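Acidocalcisomal pyrophosphatase (Trypanosoma brucei brucei, PDB 5C5V) probably hydrolyses inorganic pyrophosphate with magnesium as cofactor, joining an EF-hand region to a soluble pyrophosphatase domain. Local coordinates at residues E325-N328 / M329-L333; A47-A50 / E51-I55; M82-A85 / D86-P90; E62-W65 / A66-C69. All blocks are in the same frame, centred on the assembly; numbering follows the deposited sequence.

In the fold
Contacts 2, 4 and 3 follow one another through the N-terminal helical region, probably the EF-hand part, whereas contact 1 lies in the long helix 316-336 of the pyrophosphatase domain, its centre about 58 Å from that of contact 2. Contacts 2 and 4 have centres about 11 Å apart and touch: Met48 and Ile52 pack on Trp67. Contact 3 stays clear of contact 4, with nearest atoms about 5 Å apart. Contact 1 is the one near the active site, the side chain of Ser326 lying about 9 Å from that of the magnesium ligand Asp219 and about 13 Å from the bound imidodiphosphate. Although contacts 1 and 3 do not touch within a chain, they meet between subunits, where His331 packs on Phe87 of the second subunit.

Contact 1: residues E325-N328 / M329-L333; sequences ESHN and MWHNL
His327, Trp330 and His331 gather into an aromatic cluster along one side of helix 316-336. His331 turns its edge to His327, the two ring centroids 4.7 Å apart and the planes at 73°, with NE2 of His331 sitting over one face of His327, offset toward the rim. Trp330 relates differently: its six-membered ring is within 6° of parallel to His327 but slid so far along that the two barely overlap. With CG anti to the backbone N in both His327 (chi1 -164°) and Trp330, these two side chains run side by side in the same direction. CZ3 of Trp330 also covers the centre of one His331 face.

The backbone bonds are those of a regular alpha helix, from Met329 N to Glu325 O (3.0 Å) through Asn332 N to Asn328 O (2.9 Å). The Met329 side chain runs back along the helix, its CG 3.3 Å from Glu325 O and its SD beside Ser326 CA, and packs on Val18 of the second subunit.

His327 ND1 is hydrogen-bonded to the carbonyl O of Gln203, which suggests that ND1 carries a proton and fixes the rotation of the ring; Trp330 NE1 is likewise tied to ND1 of His130.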
# COMPACT_ATOMS: atom_id res chain seq x y z
N GLU A 325 -1.70 3.62 -32.42
CA GLU A 325 -1.92 4.34 -33.66
C GLU A 325 -1.07 5.61 -33.73
O GLU A 325 -0.56 5.95 -34.79
CB GLU A 325 -3.40 4.67 -33.82
CG GLU A 325 -4.25 3.42 -34.01
CD GLU A 325 -5.74 3.73 -34.08
OE1 GLU A 325 -6.14 4.92 -33.99
OE2 GLU A 325 -6.52 2.76 -34.17
N SER A 326 -0.87 6.30 -32.61
CA SER A 326 0.00 7.48 -32.66
C SER A 326 1.48 7.08 -32.79
O SER A 326 2.31 7.91 -33.15
CB SER A 326 -0.18 8.36 -31.43
OG SER A 326 0.41 7.75 -30.30
N HIS A 327 1.80 5.84 -32.44
CA HIS A 327 3.14 5.29 -32.63
C HIS A 327 3.38 5.09 -34.12
O HIS A 327 4.44 5.41 -34.64
CB HIS A 327 3.27 3.97 -31.86
CG HIS A 327 4.69 3.51 -31.67
ND1 HIS A 327 5.69 4.35 -31.23
CD2 HIS A 327 5.25 2.29 -31.80
CE1 HIS A 327 6.81 3.66 -31.12
NE2 HIS A 327 6.57 2.41 -31.46
N ASN A 328 2.36 4.58 -34.80
CA ASN A 328 2.40 4.43 -36.25
C ASN A 328 2.58 5.76 -36.94
O ASN A 328 3.39 5.89 -37.87
CB ASN A 328 1.12 3.77 -36.75
CG ASN A 328 1.01 2.34 -36.32
OD1 ASN A 328 2.01 1.69 -36.07
ND2 ASN A 328 -0.20 1.83 -36.23
N MET A 329 1.83 6.76 -36.49
CA MET A 329 1.91 8.11 -37.04
C MET A 329 3.31 8.67 -36.82
O MET A 329 3.87 9.35 -37.69
CB MET A 329 0.87 9.04 -36.39
CG MET A 329 -0.59 8.66 -36.61
SD MET A 329 -1.72 9.48 -35.43
CE MET A 329 -3.24 8.64 -35.82
N TRP A 330 3.87 8.39 -35.64
CA TRP A 330 5.23 8.81 -35.33
C TRP A 330 6.23 8.09 -36.24
O TRP A 330 7.21 8.69 -36.66
CB TRP A 330 5.57 8.56 -33.85
CG TRP A 330 7.05 8.70 -33.56
CD1 TRP A 330 7.74 9.85 -33.30
CD2 TRP A 330 8.03 7.65 -33.53
NE1 TRP A 330 9.07 9.59 -33.10
CE2 TRP A 330 9.28 8.24 -33.23
CE3 TRP A 330 7.97 6.27 -33.70
CZ2 TRP A 330 10.45 7.49 -33.10
CZ3 TRP A 330 9.15 5.53 -33.57
CH2 TRP A 330 10.36 6.15 -33.27
N HIS A 331 5.99 6.81 -36.54
CA HIS A 331 6.85 6.06 -37.46
C HIS A 331 6.81 6.73 -38.82
O HIS A 331 7.84 6.88 -39.48
CB HIS A 331 6.41 4.60 -37.60
CG HIS A 331 6.97 3.69 -36.54
ND1 HIS A 331 8.28 3.25 -36.54
CD2 HIS A 331 6.39 3.12 -35.46
CE1 HIS A 331 8.49 2.47 -35.50
NE2 HIS A 331 7.36 2.36 -34.83
N ASN A 332 5.61 7.14 -39.25
CA ASN A 332 5.47 7.79 -40.55
C ASN A 332 6.17 9.14 -40.57
O ASN A 332 6.76 9.54 -41.58
CB ASN A 332 3.99 7.97 -40.93
CG ASN A 332 3.81 8.48 -42.35
OD1 ASN A 332 3.53 9.66 -42.56
ND2 ASN A 332 3.96 7.60 -43.32
N LEU A 333 6.11 9.84 -39.44
CA LEU A 333 6.73 11.15 -39.36
C LEU A 333 8.25 11.06 -39.44
O LEU A 333 8.89 11.73 -40.27
CB LEU A 333 6.31 11.85 -38.07
CG LEU A 333 7.01 13.18 -37.78
CD1 LEU A 333 6.38 14.30 -38.58
CD2 LEU A 333 6.98 13.50 -36.30

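Contact 2: residues A47-A50 / E51-I55; sequences AMKA and EINAI
Glu51 folds back over the preceding turn toward Ala47, whose O would accept its N in a helical bond that remains doubtful, because this carbonyl is modelled too near the Glu51 side chain. The carboxylate continues beyond, where OE1 makes a weak hydrogen bond to NE1 of Trp67. Ile52 comes next, and its N donates to Met48 O over 3.1 Å. CG1 stands beside the backbone N (chi1 -70°), which directs CD1 back along the helix to within 4.2 Å of Met48 CG. This apolar pair occupies the inner side of helix 43-53, where Ile52 also meets Cys33 of helix 26-36. Helix 43-53, a loop carrying the short strand 59-60 and helix 61-69 succeed one another in a helix-loop-helix order consistent with the EF-hand character of this protein. Asn53 gives the straightest of the backbone bonds, N to Lys49 O at 3.0 Å and 166°. Its amide lies across the Lys49 side chain, ND2 being 3.8 Å from Lys49 CG, but ND2 is poorly angled for a bond to Lys49 O. Lys49 bends at chi3 (-89°) on its way to a salt bridge with Glu30. Ala54 N still bonds to Ala50 O at 3.2 Å, yet this residue is the first to depart from helical backbone angles. Ile55 then adopts an extended backbone, its N donating to Ile52 O and its side chain resting on Lys63.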
# COMPACT_ATOMS: atom_id res chain seq x y z
N ALA A 47 54.14 -19.53 -25.47
CA ALA A 47 54.51 -18.13 -25.40
C ALA A 47 53.61 -17.35 -24.44
O ALA A 47 54.02 -16.32 -23.90
CB ALA A 47 54.46 -17.50 -26.80
N MET A 48 52.39 -17.82 -24.23
CA MET A 48 51.45 -17.10 -23.38
C MET A 48 51.65 -17.33 -21.88
O MET A 48 51.80 -16.38 -21.12
CB MET A 48 50.02 -17.46 -23.78
CG MET A 48 48.95 -17.06 -22.79
SD MET A 48 47.32 -17.29 -23.51
CE MET A 48 47.33 -19.04 -23.89
N LYS A 49 51.65 -18.59 -21.44
CA LYS A 49 51.86 -18.89 -20.03
C LYS A 49 53.26 -18.45 -19.56
O LYS A 49 53.45 -18.06 -18.41
CB LYS A 49 51.66 -20.38 -19.74
CG LYS A 49 51.71 -20.69 -18.23
CD LYS A 49 51.53 -22.16 -17.92
CE LYS A 49 50.06 -22.50 -17.74
NZ LYS A 49 49.87 -23.92 -17.32
N ALA A 50 54.24 -18.56 -20.44
CA ALA A 50 55.57 -18.10 -20.09
C ALA A 50 55.54 -16.58 -19.87
O ALA A 50 56.16 -16.07 -18.94
CB ALA A 50 56.59 -18.47 -21.17
N GLU A 51 54.82 -15.87 -20.73
CA GLU A 51 54.71 -14.42 -20.64
C GLU A 51 54.04 -13.95 -19.34
O GLU A 51 54.44 -12.94 -18.75
CB GLU A 51 53.95 -13.86 -21.84
CG GLU A 51 54.77 -13.73 -23.13
CD GLU A 51 53.93 -13.26 -24.31
OE1 GLU A 51 52.83 -12.73 -24.07
OE2 GLU A 51 54.36 -13.41 -25.48
N ILE A 52 53.01 -14.67 -18.89
CA ILE A 52 52.27 -14.25 -17.71
C ILE A 52 53.06 -14.61 -16.45
O ILE A 52 53.09 -13.84 -15.51
CB ILE A 52 50.85 -14.87 -17.67
CG1 ILE A 52 49.98 -14.24 -18.76
CG2 ILE A 52 50.20 -14.64 -16.32
CD1 ILE A 52 48.75 -15.03 -19.11
N ASN A 53 53.72 -15.76 -16.44
CA ASN A 53 54.60 -16.09 -15.32
C ASN A 53 55.71 -15.06 -15.10
O ASN A 53 56.09 -14.78 -13.96
CB ASN A 53 55.26 -17.46 -15.54
CG ASN A 53 54.29 -18.61 -15.43
OD1 ASN A 53 53.22 -18.49 -14.82
ND2 ASN A 53 54.67 -19.77 -15.99
N ALA A 54 56.22 -14.50 -16.20
CA ALA A 54 57.30 -13.52 -16.13
C ALA A 54 56.83 -12.13 -15.69
O ALA A 54 57.62 -11.19 -15.71
CB ALA A 54 57.99 -13.41 -17.47
N ILE A 55 55.56 -12.01 -15.31
CA ILE A 55 55.08 -10.75 -14.74
C ILE A 55 55.58 -10.68 -13.31
O ILE A 55 55.77 -11.71 -12.66
CB ILE A 55 53.55 -10.63 -14.77
CG1 ILE A 55 53.05 -10.50 -16.21
CG2 ILE A 55 53.09 -9.42 -13.99
CD1 ILE A 55 51.61 -10.09 -16.32

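Contact 3: residues M82-A85 / D86-P90; sequences MVSA and DFSMP
The Phe87 ring receives Val83 O at its edge, in the ring plane, with the oxygen 3.8 Å from CD2. CG of Phe87 lies beside the backbone N (chi1 -75°), which sends the ring toward Leu12 and Tyr35; the ring also meets that of His331 of the second subunit. The other flat group, the Asp86 carboxylate, crosses the Met82 side chain at an angle and brings OD2 within 3.9 Å of Met82 CG. OD2 is also hydrogen-bonded to Tyr35 OH and salt-bridged to Lys338 of the second subunit, a pair of partners likely to keep the group negatively charged.

Here helix 73-87 ends, before the chain leads on to strand 94-101, and the carbonyls of its final turn are shared out. Val83 O accepts Phe87 N at 2.8 Å and, weakly, Asp86 N, which bonds mainly to Met82 O. Ser84 O takes Ser88 N over 3.0 Å. Ser88 has already left helical backbone angles. Its OG, set between the backbone N and carbonyl carbon (chi1 67°), reaches the same oxygen, although the modelled separation is too short to be trusted. A water donates to Ala85 O at 2.9 Å and weakly to Asp86 O.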
# COMPACT_ATOMS: atom_id res chain seq x y z
N MET A 82 36.30 -16.35 -28.80
CA MET A 82 35.74 -17.18 -27.74
C MET A 82 35.41 -16.32 -26.52
O MET A 82 34.30 -16.38 -26.00
CB MET A 82 36.69 -18.31 -27.35
CG MET A 82 36.25 -19.06 -26.09
SD MET A 82 37.52 -20.14 -25.40
CE MET A 82 38.93 -19.04 -25.27
N VAL A 83 36.37 -15.52 -26.09
CA VAL A 83 36.20 -14.62 -24.96
C VAL A 83 34.97 -13.75 -25.13
O VAL A 83 34.14 -13.62 -24.22
CB VAL A 83 37.43 -13.71 -24.77
CG1 VAL A 83 37.15 -12.68 -23.69
CG2 VAL A 83 38.66 -14.53 -24.44
N SER A 84 34.84 -13.17 -26.32
CA SER A 84 33.75 -12.26 -26.61
C SER A 84 32.40 -12.95 -26.52
O SER A 84 31.44 -12.38 -26.02
CB SER A 84 33.92 -11.64 -28.00
OG SER A 84 33.08 -10.51 -28.15
N ALA A 85 32.33 -14.19 -26.99
CA ALA A 85 31.08 -14.95 -26.93
C ALA A 85 30.65 -15.23 -25.48
O ALA A 85 29.47 -15.20 -25.15
CB ALA A 85 31.24 -16.26 -27.68
N ASP A 86 31.63 -15.51 -24.62
CA ASP A 86 31.36 -15.90 -23.25
C ASP A 86 31.17 -14.71 -22.31
O ASP A 86 30.41 -14.79 -21.36
CB ASP A 86 32.50 -16.78 -22.73
CG ASP A 86 32.46 -18.17 -23.31
OD1 ASP A 86 31.35 -18.60 -23.70
OD2 ASP A 86 33.51 -18.84 -23.36
N PHE A 87 31.83 -13.59 -22.59
CA PHE A 87 31.91 -12.51 -21.62
C PHE A 87 31.44 -11.15 -22.11
O PHE A 87 31.46 -10.19 -21.35
CB PHE A 87 33.34 -12.40 -21.09
CG PHE A 87 33.70 -13.49 -20.12
CD1 PHE A 87 33.30 -13.40 -18.79
CD2 PHE A 87 34.42 -14.60 -20.54
CE1 PHE A 87 33.62 -14.40 -17.89
CE2 PHE A 87 34.74 -15.61 -19.64
CZ PHE A 87 34.33 -15.51 -18.32
N SER A 88 31.00 -11.05 -23.35
CA SER A 88 30.41 -9.80 -23.81
C SER A 88 28.93 -9.78 -23.44
O SER A 88 28.31 -10.83 -23.29
CB SER A 88 30.59 -9.61 -25.32
OG SER A 88 29.84 -10.57 -26.04
N MET A 89 28.36 -8.59 -23.30
CA MET A 89 26.96 -8.49 -22.95
C MET A 89 26.06 -8.81 -24.14
O MET A 89 26.42 -8.56 -25.29
CB MET A 89 26.66 -7.08 -22.43
CG MET A 89 27.40 -6.73 -21.15
SD MET A 89 26.88 -7.72 -19.72
CE MET A 89 28.09 -7.21 -18.50
N PRO A 90 24.87 -9.36 -23.86
CA PRO A 90 23.83 -9.61 -24.87
C PRO A 90 23.50 -8.34 -25.65
O PRO A 90 23.42 -8.38 -26.88
CB PRO A 90 22.63 -10.10 -24.04
CG PRO A 90 22.91 -9.66 -22.63
CD PRO A 90 24.41 -9.69 -22.49
O HOH W 1 27.61 -15.79 -23.04

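Contact 4: residues E62-W65 / A66-C69; sequences EKFW and AWWC
Cys69 holds its sulfur over one face of the Trp65 indole: SG is 3.6 Å from the centroid of the six-membered ring, 21° off the ring normal. It is shifted toward the rim, closest to CE2 and CZ2, in a clear sulfur-aromatic contact. SG of Cys69 lies beside the backbone N, which swings it back over the preceding turn. Trp65 and Trp68 have nearly parallel planes, at 17°, but the six-membered ring of Trp65 is displaced from the five-membered ring of Trp68, leaving little overlap. Their touch is at the rims, CZ3 of Trp65 to CD1 of Trp68 at 3.5 Å.

Phe64 and Trp67 point the same way, side by side. Their rings are inclined at 34°, neither stacked nor edge-to-face, and meet through Phe64 CE1 and Trp67 CZ3 at 3.4 Å. Trp67 CZ3 also reaches the edge of Trp68 in its plane, linking the two aromatic pairs. The backbone keeps regular helical bonds, among them Trp67 N to Lys63 O (2.9 Å) and Cys69 N to Trp65 O (2.9 Å).

Phe64, Trp65 and Trp68 all pack on Met9 of helix 3-14, and Trp68 also on Cys79 and Phe80 of helix 73-87. Helix 61-69 follows helix 43-53 and the short strand 59-60, a helix-loop-helix order consistent with the EF-hand part of the protein.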
# COMPACT_ATOMS: atom_id res chain seq x y z
N GLU A 62 45.08 -5.01 -13.69
CA GLU A 62 45.75 -3.95 -14.42
C GLU A 62 46.99 -4.48 -15.14
O GLU A 62 47.27 -4.07 -16.26
CB GLU A 62 46.13 -2.80 -13.48
CG GLU A 62 46.16 -1.43 -14.15
CD GLU A 62 44.85 -1.05 -14.83
OE1 GLU A 62 43.77 -1.25 -14.22
OE2 GLU A 62 44.89 -0.55 -15.98
N LYS A 63 47.71 -5.40 -14.52
CA LYS A 63 48.87 -5.99 -15.17
C LYS A 63 48.43 -7.02 -16.20
O LYS A 63 49.06 -7.16 -17.24
CB LYS A 63 49.80 -6.65 -14.16
CG LYS A 63 50.27 -5.76 -13.02
CD LYS A 63 51.44 -6.42 -12.28
CE LYS A 63 51.53 -6.00 -10.81
NZ LYS A 63 52.64 -6.77 -10.15
N PHE A 64 47.35 -7.73 -15.92
CA PHE A 64 46.81 -8.68 -16.88
C PHE A 64 46.39 -7.95 -18.15
O PHE A 64 46.64 -8.43 -19.25
CB PHE A 64 45.64 -9.44 -16.27
CG PHE A 64 44.95 -10.36 -17.25
CD1 PHE A 64 45.51 -11.57 -17.60
CD2 PHE A 64 43.73 -10.00 -17.81
CE1 PHE A 64 44.87 -12.41 -18.50
CE2 PHE A 64 43.09 -10.83 -18.70
CZ PHE A 64 43.66 -12.04 -19.05
N TRP A 65 45.75 -6.79 -17.98
CA TRP A 65 45.35 -5.96 -19.11
C TRP A 65 46.58 -5.55 -19.92
O TRP A 65 46.56 -5.61 -21.15
CB TRP A 65 44.59 -4.73 -18.64
CG TRP A 65 44.11 -3.81 -19.73
CD1 TRP A 65 44.37 -2.47 -19.85
CD2 TRP A 65 43.27 -4.14 -20.85
NE1 TRP A 65 43.75 -1.96 -20.96
CE2 TRP A 65 43.07 -2.96 -21.59
CE3 TRP A 65 42.67 -5.33 -21.29
CZ2 TRP A 65 42.29 -2.93 -22.75
CZ3 TRP A 65 41.90 -5.29 -22.44
CH2 TRP A 65 41.71 -4.10 -23.15
N ALA A 66 47.63 -5.13 -19.23
CA ALA A 66 48.87 -4.71 -19.87
C ALA A 66 49.45 -5.83 -20.72
O ALA A 66 49.86 -5.61 -21.86
CB ALA A 66 49.88 -4.25 -18.83
N TRP A 67 49.51 -7.03 -20.14
CA TRP A 67 49.99 -8.20 -20.86
C TRP A 67 49.15 -8.45 -22.10
O TRP A 67 49.69 -8.69 -23.19
CB TRP A 67 49.97 -9.44 -19.96
CG TRP A 67 49.96 -10.69 -20.76
CD1 TRP A 67 51.04 -11.32 -21.32
CD2 TRP A 67 48.81 -11.46 -21.15
NE1 TRP A 67 50.63 -12.43 -22.02
CE2 TRP A 67 49.27 -12.54 -21.92
CE3 TRP A 67 47.44 -11.33 -20.91
CZ2 TRP A 67 48.40 -13.50 -22.45
CZ3 TRP A 67 46.58 -12.27 -21.43
CH2 TRP A 67 47.06 -13.34 -22.20
N TRP A 68 47.84 -8.40 -21.94
CA TRP A 68 46.93 -8.66 -23.04
C TRP A 68 47.14 -7.68 -24.19
O TRP A 68 47.24 -8.08 -25.35
CB TRP A 68 45.49 -8.58 -22.57
CG TRP A 68 44.50 -8.59 -23.68
CD1 TRP A 68 43.90 -7.51 -24.25
CD2 TRP A 68 44.00 -9.74 -24.36
NE1 TRP A 68 43.04 -7.91 -25.24
CE2 TRP A 68 43.09 -9.28 -25.33
CE3 TRP A 68 44.23 -11.11 -24.24
CZ2 TRP A 68 42.40 -10.14 -26.18
CZ3 TRP A 68 43.55 -11.97 -25.08
CH2 TRP A 68 42.65 -11.48 -26.04
N CYS A 69 47.22 -6.39 -23.86
CA CYS A 69 47.38 -5.35 -24.86
C CYS A 69 48.75 -5.39 -25.55
O CYS A 69 48.91 -4.81 -26.62
CB CYS A 69 47.17 -3.97 -24.24
SG CYS A 69 45.44 -3.56 -23.93